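DUF6836 domain-containing protein (Clostridium leptum, PDB 4PW1) is of unknown function, a DUF6836 protein built on a nine-stranded antiparallel beta sheet surrounded by alpha-helices. Local coordinates at residues Ile71-Ser76 and Arg81-Met86; Val98-Asp103 and Cys108-Val113. All blocks are in the same frame, centred on the assembly; numbering follows the deposited sequence.

Interaction 1. Residues Ile71-Ser76 and Arg81-Met86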
ATOM      1  N   ILE B  71      14.430   1.322 -23.459  1.00 25.93           N
ATOM      2  CA  ILE B  71      13.628   2.314 -22.746  1.00 23.51           C
ATOM      3  C   ILE B  71      12.316   2.606 -23.499  1.00 24.28           C
ATOM      4  O   ILE B  71      12.260   3.485 -24.331  1.00 24.31           O
ATOM      5  CB  ILE B  71      14.430   3.599 -22.553  1.00 21.08           C
ATOM      6  CG1 ILE B  71      15.653   3.273 -21.679  1.00 22.86           C
ATOM      7  CG2 ILE B  71      13.598   4.675 -21.883  1.00 23.14           C
ATOM      8  CD1 ILE B  71      16.677   4.408 -21.614  1.00 22.93           C
ATOM      9  N   LYS B  72      11.249   1.925 -23.105  1.00 23.51           N
ATOM     10  CA  LYS B  72       9.952   2.044 -23.742  1.00 24.91           C
ATOM     11  C   LYS B  72       8.877   2.573 -22.803  1.00 25.29           C
ATOM     12  O   LYS B  72       8.130   1.811 -22.128  1.00 22.97           O
ATOM     13  CB  LYS B  72       9.567   0.698 -24.334  1.00 32.29           C
ATOM     14  CG  LYS B  72      10.493   0.275 -25.475  1.00 40.19           C
ATOM     15  CD  LYS B  72       9.908  -0.923 -26.210  1.00 58.67           C
ATOM     16  CE  LYS B  72      10.260  -2.210 -25.496  1.00 77.90           C
ATOM     17  NZ  LYS B  72      11.688  -2.575 -25.716  1.00100.13           N
ATOM     18  N   PHE B  73       8.806   3.895 -22.736  1.00 20.25           N
ATOM     19  CA  PHE B  73       7.778   4.559 -21.951  1.00 20.90           C
ATOM     20  C   PHE B  73       6.397   4.343 -22.521  1.00 21.31           C
ATOM     21  O   PHE B  73       6.221   4.192 -23.746  1.00 22.08           O
ATOM     22  CB  PHE B  73       8.062   6.052 -21.789  1.00 21.47           C
ATOM     23  CG  PHE B  73       9.071   6.359 -20.716  1.00 21.04           C
ATOM     24  CD1 PHE B  73      10.424   6.356 -20.981  1.00 21.37           C
ATOM     25  CD2 PHE B  73       8.649   6.598 -19.393  1.00 20.80           C
ATOM     26  CE1 PHE B  73      11.347   6.643 -19.976  1.00 20.47           C
ATOM     27  CE2 PHE B  73       9.552   6.909 -18.406  1.00 19.18           C
ATOM     28  CZ  PHE B  73      10.912   6.925 -18.695  1.00 20.65           C
ATOM     29  N   ARG B  74       5.423   4.264 -21.604  1.00 20.91           N
ATOM     30  CA  ARG B  74       4.015   4.126 -21.944  1.00 22.88           C
ATOM     31  C   ARG B  74       3.274   5.317 -21.396  1.00 20.70           C
ATOM     32  O   ARG B  74       3.476   5.714 -20.236  1.00 20.45           O
ATOM     33  CB  ARG B  74       3.442   2.819 -21.405  1.00 24.58           C
ATOM     34  CG  ARG B  74       4.102   1.603 -22.026  1.00 32.30           C
ATOM     35  CD  ARG B  74       3.298   0.323 -21.867  1.00 42.12           C
ATOM     36  NE  ARG B  74       3.270  -0.094 -20.484  1.00 70.60           N
ATOM     37  CZ  ARG B  74       3.942  -1.124 -19.973  1.00 80.61           C
ATOM     38  NH1 ARG B  74       4.715  -1.906 -20.722  1.00 68.21           N
ATOM     39  NH2 ARG B  74       3.820  -1.385 -18.682  1.00 83.06           N
ATOM     40  N   TYR B  75       2.475   5.922 -22.270  1.00 19.91           N
ATOM     41  CA  TYR B  75       1.824   7.185 -22.028  1.00 19.65           C
ATOM     42  C   TYR B  75       0.417   6.972 -21.548  1.00 19.94           C
ATOM     43  O   TYR B  75      -0.342   6.128 -22.079  1.00 20.18           O
ATOM     44  CB  TYR B  75       1.797   7.992 -23.350  1.00 20.76           C
ATOM     45  CG  TYR B  75       0.885   9.171 -23.261  1.00 22.31           C
ATOM     46  CD1 TYR B  75       1.297  10.337 -22.637  1.00 22.95           C
ATOM     47  CD2 TYR B  75      -0.406   9.108 -23.736  1.00 22.23           C
ATOM     48  CE1 TYR B  75       0.448  11.428 -22.517  1.00 23.65           C
ATOM     49  CE2 TYR B  75      -1.261  10.176 -23.600  1.00 23.04           C
ATOM     50  CZ  TYR B  75      -0.814  11.343 -22.977  1.00 22.47           C
ATOM     51  OH  TYR B  75      -1.658  12.401 -22.878  1.00 20.64           O
ATOM     52  N   SER B  76       0.054   7.764 -20.558  1.00 20.09           N
ATOM     53  CA  SER B  76      -1.307   7.786 -20.017  1.00 21.67           C
ATOM     54  C   SER B  76      -1.972   9.107 -20.283  1.00 21.70           C
ATOM     55  O   SER B  76      -1.365  10.145 -20.077  1.00 21.11           O
ATOM     56  CB  SER B  76      -1.247   7.629 -18.486  1.00 24.99           C
ATOM     57  OG  SER B  76      -2.457   8.029 -17.867  1.00 23.03           O
ATOM     58  N   ARG B  81       3.883   9.398 -17.793  1.00 18.38           N
ATOM     59  CA  ARG B  81       4.661   8.466 -18.575  1.00 20.69           C
ATOM     60  C   ARG B  81       5.289   7.437 -17.624  1.00 20.14           C
ATOM     61  O   ARG B  81       5.936   7.806 -16.649  1.00 19.25           O
ATOM     62  CB  ARG B  81       5.730   9.263 -19.337  1.00 22.12           C
ATOM     63  CG  ARG B  81       5.063  10.067 -20.469  1.00 25.70           C
ATOM     64  CD  ARG B  81       5.803  11.320 -20.787  1.00 31.47           C
ATOM     65  NE  ARG B  81       5.248  11.989 -21.971  1.00 26.62           N
ATOM     66  CZ  ARG B  81       4.240  12.850 -21.961  1.00 26.68           C
ATOM     67  NH1 ARG B  81       3.544  13.119 -20.852  1.00 27.38           N
ATOM     68  NH2 ARG B  81       3.846  13.367 -23.112  1.00 25.62           N
ATOM     69  N   PHE B  82       5.093   6.158 -17.921  1.00 19.11           N
ATOM     70  CA  PHE B  82       5.581   5.084 -17.109  1.00 18.21           C
ATOM     71  C   PHE B  82       6.571   4.224 -17.862  1.00 18.08           C
ATOM     72  O   PHE B  82       6.305   3.785 -18.977  1.00 16.13           O
ATOM     73  CB  PHE B  82       4.447   4.151 -16.710  1.00 18.69           C
ATOM     74  CG  PHE B  82       3.384   4.761 -15.853  1.00 20.30           C
ATOM     75  CD1 PHE B  82       3.484   4.736 -14.476  1.00 20.61           C
ATOM     76  CD2 PHE B  82       2.232   5.303 -16.424  1.00 21.61           C
ATOM     77  CE1 PHE B  82       2.477   5.247 -13.700  1.00 18.02           C
ATOM     78  CE2 PHE B  82       1.212   5.782 -15.634  1.00 21.40           C
ATOM     79  CZ  PHE B  82       1.342   5.770 -14.275  1.00 20.96           C
ATOM     80  N   LEU B  83       7.674   3.899 -17.186  1.00 17.86           N
ATOM     81  CA  LEU B  83       8.577   2.813 -17.597  1.00 15.98           C
ATOM     82  C   LEU B  83       8.504   1.739 -16.553  1.00 17.44           C
ATOM     83  O   LEU B  83       8.990   1.919 -15.421  1.00 18.34           O
ATOM     84  CB  LEU B  83       9.979   3.363 -17.665  1.00 16.21           C
ATOM     85  CG  LEU B  83      11.027   2.362 -18.101  1.00 18.93           C
ATOM     86  CD1 LEU B  83      10.853   2.047 -19.569  1.00 21.47           C
ATOM     87  CD2 LEU B  83      12.410   2.947 -17.843  1.00 20.73           C
ATOM     88  N   LYS B  84       7.866   0.635 -16.897  1.00 18.13           N
ATOM     89  CA  LYS B  84       7.563  -0.423 -15.948  1.00 18.55           C
ATOM     90  C   LYS B  84       8.452  -1.633 -16.155  1.00 17.54           C
ATOM     91  O   LYS B  84       8.450  -2.240 -17.208  1.00 17.09           O
ATOM     92  CB  LYS B  84       6.122  -0.880 -16.075  1.00 21.33           C
ATOM     93  CG  LYS B  84       5.643  -1.757 -14.898  1.00 25.37           C
ATOM     94  CD  LYS B  84       4.280  -2.338 -15.253  1.00 31.53           C
ATOM     95  CE  LYS B  84       3.522  -2.847 -14.052  1.00 41.81           C
ATOM     96  NZ  LYS B  84       4.258  -3.929 -13.400  1.00 46.23           N
ATOM     97  N   ASP B  85       9.166  -2.007 -15.092  1.00 18.99           N
ATOM     98  CA  ASP B  85       9.967  -3.224 -15.048  1.00 19.03           C
ATOM     99  C   ASP B  85      10.847  -3.415 -16.277  1.00 18.10           C
ATOM    100  O   ASP B  85      10.877  -4.480 -16.866  1.00 19.24           O
ATOM    101  CB  ASP B  85       9.072  -4.442 -14.789  1.00 20.30           C
ATOM    102  CG  ASP B  85       8.482  -4.449 -13.398  1.00 22.15           C
ATOM    103  OD1 ASP B  85       9.069  -3.863 -12.449  1.00 20.17           O
ATOM    104  OD2 ASP B  85       7.399  -5.085 -13.240  1.00 22.69           O
HETATM  105  N   MSE B  86      11.650  -2.405 -16.622  1.00 17.46           N
HETATM  106  CA  MSE B  86      12.673  -2.597 -17.620  1.00 19.16           C
HETATM  107  C   MSE B  86      13.782  -3.474 -17.033  1.00 21.45           C
HETATM  108  O   MSE B  86      14.365  -3.147 -15.981  1.00 20.90           O
HETATM  109  CB  MSE B  86      13.244  -1.262 -18.116  1.00 17.75           C
HETATM  110  CG  MSE B  86      14.302  -1.480 -19.145  1.00 19.86           C
HETATM  111 SE   MSE B  86      14.991   0.249 -19.762  0.75 16.08          SE
HETATM  112  CE  MSE B  86      15.860   0.967 -18.215  1.00 18.02           C
TER
HETATM  113  O   HOH W   1       6.940   0.589 -19.690  1.00 33.86           O

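Interaction 2. Residues Val98-Asp103 and Cys108-Val113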
ATOM      1  N   VAL B  98      14.332  -1.711 -13.522  1.00 18.40           N
ATOM      2  CA  VAL B  98      14.209  -0.284 -13.419  1.00 18.90           C
ATOM      3  C   VAL B  98      12.755   0.123 -13.651  1.00 17.55           C
ATOM      4  O   VAL B  98      12.138  -0.285 -14.645  1.00 17.22           O
ATOM      5  CB  VAL B  98      15.038   0.427 -14.466  1.00 18.74           C
ATOM      6  CG1 VAL B  98      14.861   1.944 -14.379  1.00 20.79           C
ATOM      7  CG2 VAL B  98      16.484   0.047 -14.325  1.00 21.05           C
ATOM      8  N   ASN B  99      12.247   0.957 -12.757  1.00 15.73           N
ATOM      9  CA  ASN B  99      10.934   1.563 -12.883  1.00 15.47           C
ATOM     10  C   ASN B  99      11.079   3.073 -12.802  1.00 15.35           C
ATOM     11  O   ASN B  99      11.839   3.588 -11.969  1.00 15.23           O
ATOM     12  CB  ASN B  99      10.005   1.063 -11.783  1.00 15.93           C
ATOM     13  CG  ASN B  99       9.493  -0.320 -12.082  1.00 16.97           C
ATOM     14  OD1 ASN B  99       8.523  -0.481 -12.814  1.00 15.90           O
ATOM     15  ND2 ASN B  99      10.233  -1.322 -11.654  1.00 18.07           N
HETATM   16  N   MSE B 100      10.349   3.786 -13.658  1.00 15.04           N
HETATM   17  CA  MSE B 100      10.348   5.225 -13.621  1.00 16.11           C
HETATM   18  C   MSE B 100       9.043   5.775 -14.019  1.00 16.61           C
HETATM   19  O   MSE B 100       8.278   5.137 -14.710  1.00 17.55           O
HETATM   20  CB  MSE B 100      11.361   5.857 -14.625  1.00 16.02           C
HETATM   21  CG  MSE B 100      12.741   5.367 -14.367  1.00 18.36           C
HETATM   22 SE   MSE B 100      14.079   6.301 -15.606  0.75 20.06          SE
HETATM   23  CE  MSE B 100      13.566   7.964 -15.315  1.00 13.60           C
ATOM     24  N   ALA B 101       8.780   6.996 -13.585  1.00 16.56           N
ATOM     25  CA  ALA B 101       7.586   7.699 -14.036  1.00 16.11           C
ATOM     26  C   ALA B 101       7.817   9.187 -14.022  1.00 15.76           C
ATOM     27  O   ALA B 101       8.501   9.713 -13.136  1.00 15.40           O
ATOM     28  CB  ALA B 101       6.399   7.376 -13.177  1.00 16.84           C
ATOM     29  N   LEU B 102       7.162   9.845 -14.964  1.00 16.82           N
ATOM     30  CA  LEU B 102       7.102  11.290 -15.023  1.00 19.64           C
ATOM     31  C   LEU B 102       5.666  11.754 -15.036  1.00 18.94           C
ATOM     32  O   LEU B 102       4.806  11.134 -15.673  1.00 20.85           O
ATOM     33  CB  LEU B 102       7.802  11.802 -16.297  1.00 22.48           C
ATOM     34  CG  LEU B 102       9.326  11.619 -16.265  1.00 26.51           C
ATOM     35  CD1 LEU B 102       9.710  10.277 -16.841  1.00 28.50           C
ATOM     36  CD2 LEU B 102       9.963  12.735 -17.067  1.00 27.40           C
ATOM     37  N   ASP B 103       5.440  12.860 -14.331  1.00 18.86           N
ATOM     38  CA  ASP B 103       4.177  13.566 -14.321  1.00 20.86           C
ATOM     39  C   ASP B 103       4.443  15.019 -14.758  1.00 20.38           C
ATOM     40  O   ASP B 103       5.558  15.351 -15.122  1.00 22.33           O
ATOM     41  CB  ASP B 103       3.510  13.410 -12.947  1.00 21.08           C
ATOM     42  CG  ASP B 103       4.179  14.214 -11.809  1.00 26.05           C
ATOM     43  OD1 ASP B 103       5.114  14.994 -12.036  1.00 26.50           O
ATOM     44  OD2 ASP B 103       3.737  14.051 -10.638  1.00 23.57           O
ATOM     45  N   CYS B 108       8.961  11.811 -10.967  1.00 20.48           N
ATOM     46  CA  CYS B 108       8.267  11.607  -9.682  1.00 18.41           C
ATOM     47  C   CYS B 108       8.474  10.214  -9.111  1.00 18.23           C
ATOM     48  O   CYS B 108       8.050   9.932  -8.004  1.00 20.41           O
ATOM     49  CB  CYS B 108       6.772  11.903  -9.855  1.00 19.71           C
ATOM     50  SG  CYS B 108       5.898  10.913 -11.086  1.00 20.35           S
ATOM     51  N   TYR B 109       9.095   9.326  -9.887  1.00 17.63           N
ATOM     52  CA  TYR B 109       9.383   7.994  -9.444  1.00 15.62           C
ATOM     53  C   TYR B 109      10.588   7.423 -10.177  1.00 16.24           C
ATOM     54  O   TYR B 109      10.681   7.529 -11.378  1.00 17.46           O
ATOM     55  CB  TYR B 109       8.157   7.071  -9.569  1.00 19.70           C
ATOM     56  CG  TYR B 109       8.402   5.701  -8.976  1.00 16.47           C
ATOM     57  CD1 TYR B 109       9.235   4.777  -9.630  1.00 16.37           C
ATOM     58  CD2 TYR B 109       7.888   5.355  -7.750  1.00 17.62           C
ATOM     59  CE1 TYR B 109       9.504   3.554  -9.065  1.00 19.48           C
ATOM     60  CE2 TYR B 109       8.161   4.125  -7.161  1.00 17.74           C
ATOM     61  CZ  TYR B 109       8.945   3.243  -7.826  1.00 18.47           C
ATOM     62  OH  TYR B 109       9.226   2.058  -7.260  1.00 22.18           O
ATOM     63  N   PHE B 110      11.528   6.866  -9.410  1.00 16.76           N
ATOM     64  CA  PHE B 110      12.666   6.118  -9.926  1.00 17.19           C
ATOM     65  C   PHE B 110      12.994   4.969  -8.975  1.00 14.92           C
ATOM     66  O   PHE B 110      13.051   5.174  -7.789  1.00 15.82           O
ATOM     67  CB  PHE B 110      13.895   7.024 -10.014  1.00 16.84           C
ATOM     68  CG  PHE B 110      15.132   6.302 -10.473  1.00 18.24           C
ATOM     69  CD1 PHE B 110      15.973   5.678  -9.576  1.00 20.13           C
ATOM     70  CD2 PHE B 110      15.440   6.230 -11.816  1.00 17.20           C
ATOM     71  CE1 PHE B 110      17.107   5.007 -10.012  1.00 19.20           C
ATOM     72  CE2 PHE B 110      16.537   5.530 -12.255  1.00 19.06           C
ATOM     73  CZ  PHE B 110      17.377   4.913 -11.355  1.00 18.33           C
ATOM     74  N   SER B 111      13.226   3.767  -9.485  1.00 14.64           N
ATOM     75  CA  SER B 111      13.813   2.731  -8.666  1.00 15.01           C
ATOM     76  C   SER B 111      14.661   1.788  -9.524  1.00 16.80           C
ATOM     77  O   SER B 111      14.318   1.468 -10.707  1.00 16.98           O
ATOM     78  CB  SER B 111      12.712   1.955  -7.913  1.00 15.81           C
ATOM     79  OG  SER B 111      12.020   1.123  -8.831  1.00 16.13           O
ATOM     80  N   TYR B 112      15.751   1.331  -8.913  1.00 17.84           N
ATOM     81  CA  TYR B 112      16.772   0.508  -9.523  1.00 19.89           C
ATOM     82  C   TYR B 112      17.063  -0.645  -8.567  1.00 20.74           C
ATOM     83  O   TYR B 112      17.764  -0.474  -7.580  1.00 19.96           O
ATOM     84  CB  TYR B 112      18.001   1.386  -9.694  1.00 20.85           C
ATOM     85  CG  TYR B 112      19.215   0.794 -10.354  1.00 20.23           C
ATOM     86  CD1 TYR B 112      19.318   0.732 -11.735  1.00 20.39           C
ATOM     87  CD2 TYR B 112      20.303   0.404  -9.599  1.00 23.46           C
ATOM     88  CE1 TYR B 112      20.471   0.244 -12.343  1.00 24.54           C
ATOM     89  CE2 TYR B 112      21.464  -0.083 -10.192  1.00 23.86           C
ATOM     90  CZ  TYR B 112      21.551  -0.141 -11.571  1.00 22.99           C
ATOM     91  OH  TYR B 112      22.684  -0.608 -12.147  1.00 24.16           O
ATOM     92  N   VAL B 113      16.493  -1.812  -8.842  1.00 20.38           N
ATOM     93  CA  VAL B 113      16.385  -2.851  -7.845  1.00 18.31           C
ATOM     94  C   VAL B 113      17.013  -4.134  -8.339  1.00 19.85           C
ATOM     95  O   VAL B 113      16.593  -4.726  -9.350  1.00 19.90           O
ATOM     96  CB  VAL B 113      14.919  -3.084  -7.377  1.00 19.06           C
ATOM     97  CG1 VAL B 113      14.844  -4.262  -6.380  1.00 21.27           C
ATOM     98  CG2 VAL B 113      14.333  -1.856  -6.730  1.00 20.36           C
TER
HETATM   99  O   HOH W   2      12.662  -1.121  -9.872  1.00 16.46           O

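Interaction 1. Residues Ile71-Ser76 and Arg81-Met86
With CG of Phe-73 turned beside its backbone N (chi1 -80°), the phenyl ring swings across the neighbouring strand and receives Leu-83 CB over one face. This CH-pi contact, 3.9 Å from Leu-83 CB to the centroid of the Phe-73 ring, lies toward the rim of the ring, whose in-plane edge meets the backbone around Arg-81 C and Phe-82 N. Farther along, Ile-71 CG1 rests 3.6 Å from SE of Met-86, a selenomethionine. Helix 44-58 covers this apolar side, with Ala-50 against both Ile-71 and Phe-73. Arg-74 to Ser-76 and the facing strand belong to the antiparallel hairpin of strands 74-76 and 80-89. Its hydrogen-bonded pair here is Arg-74 with Phe-82: Arg-74 N reaches Phe-82 O at 2.8 Å, and Phe-82 N returns to Arg-74 O at 2.9 Å. Beyond the pair the paths diverge, and a water bridges them, accepting from Lys-84 N, donating to Lys-72 O at 3.0 Å and more weakly to Phe-82 O. This water sits over the centre of one face of the Arg-74 guanidinium, whose NH2 lies 3.5 Å from Lys-84 CB and makes a weak hydrogen bond to Tyr-34 OH. At the other end Tyr-75 CD1 sits over the centre of the Arg-81 guanidinium, 3.9 Å from Arg-81 CZ, the two planes steeply inclined. Salt bridges to Glu-43 and Asp-79 hold that guanidinium in place. On the opposite side of the sheet, the Phe-82 ring edge meets Ser-76 CB.

Interaction 2. Residues Val98-Asp103 and Cys108-Val113
Ala-101 O is gripped by two successive amides of the facing strand: Cys-108 N at 3.1 Å and, in a weak bond, Tyr-109 N at 3.3 Å. Two residues thus face one, a classic beta bulge in the hairpin of strands 95-103 and 106-114. Ala-101 N bonds in turn to Tyr-109 O, approaching 33° out of the carbonyl plane. Past the bulge the pairing is regular: Asn-99 and Ser-111 form a hydrogen-bonded pair, with Ser-111 N to Asn-99 O at 2.9 Å and both bonds in their carbonyl planes. The Tyr-109 ring, with CG anti to its backbone N (chi1 -174°), runs along the strands and turns its edge to Asn-99 O, which lies in the ring plane 3.7 Å from Tyr-109 CD1. Its hydroxyl reaches Ser-111 OG in a weak bond, and Trp-31 meets the ring edge-to-face. On the face of Val-98, Met-100, Phe-110 and Tyr-112 the contacts across the strands are apolar. There Met-100, a selenomethionine, places SE at the edge of the Phe-110 ring in a Met-aromatic contact, 5.2 Å from SE to the centroid, and Val-98 CG2 packs on Tyr-112 CD1 at 3.9 Å. Helix 44-58 covers Met-100 and Phe-110. At the bulge, Cys-108 SG packs against the Asp-103 side chain, 3.8 Å from Asp-103 CG, while Asp-103 OD2 bonds to Tyr-29 OH. A water joins Ser-111 OG, at 2.6 Å, to Asn-99 ND2; with OD1 bonded to Asp-85 N of the next strand, both ends of the Asn-99 amide are held, which probably fixes its rotation.

How the interactions relate
Interaction 1 closes before interaction 2 opens along the chain, and their centres lie about 9 Å apart. Each belongs to a hairpin of the same antiparallel sheet, and strands 80-89 and 95-103 are neighbours within it, giving the run 74-76, 80-89, 95-103, 106-114. The seam between the contacts is bonded directly: Leu-83 N probably donates to Met-100 O at 2.8 Å, and Arg-81 O packs on Ala-101 CB at 3.5 Å. Helix 44-58 spans one face of both hairpins. Interaction 1 lies toward the outer strand 39-40, whereas interaction 2 adjoins strand 244-251, beyond which the sheet continues with strands 233-239, 221-227 and 214-218. Together they make a continuous beta meander within one DUF6836 domain.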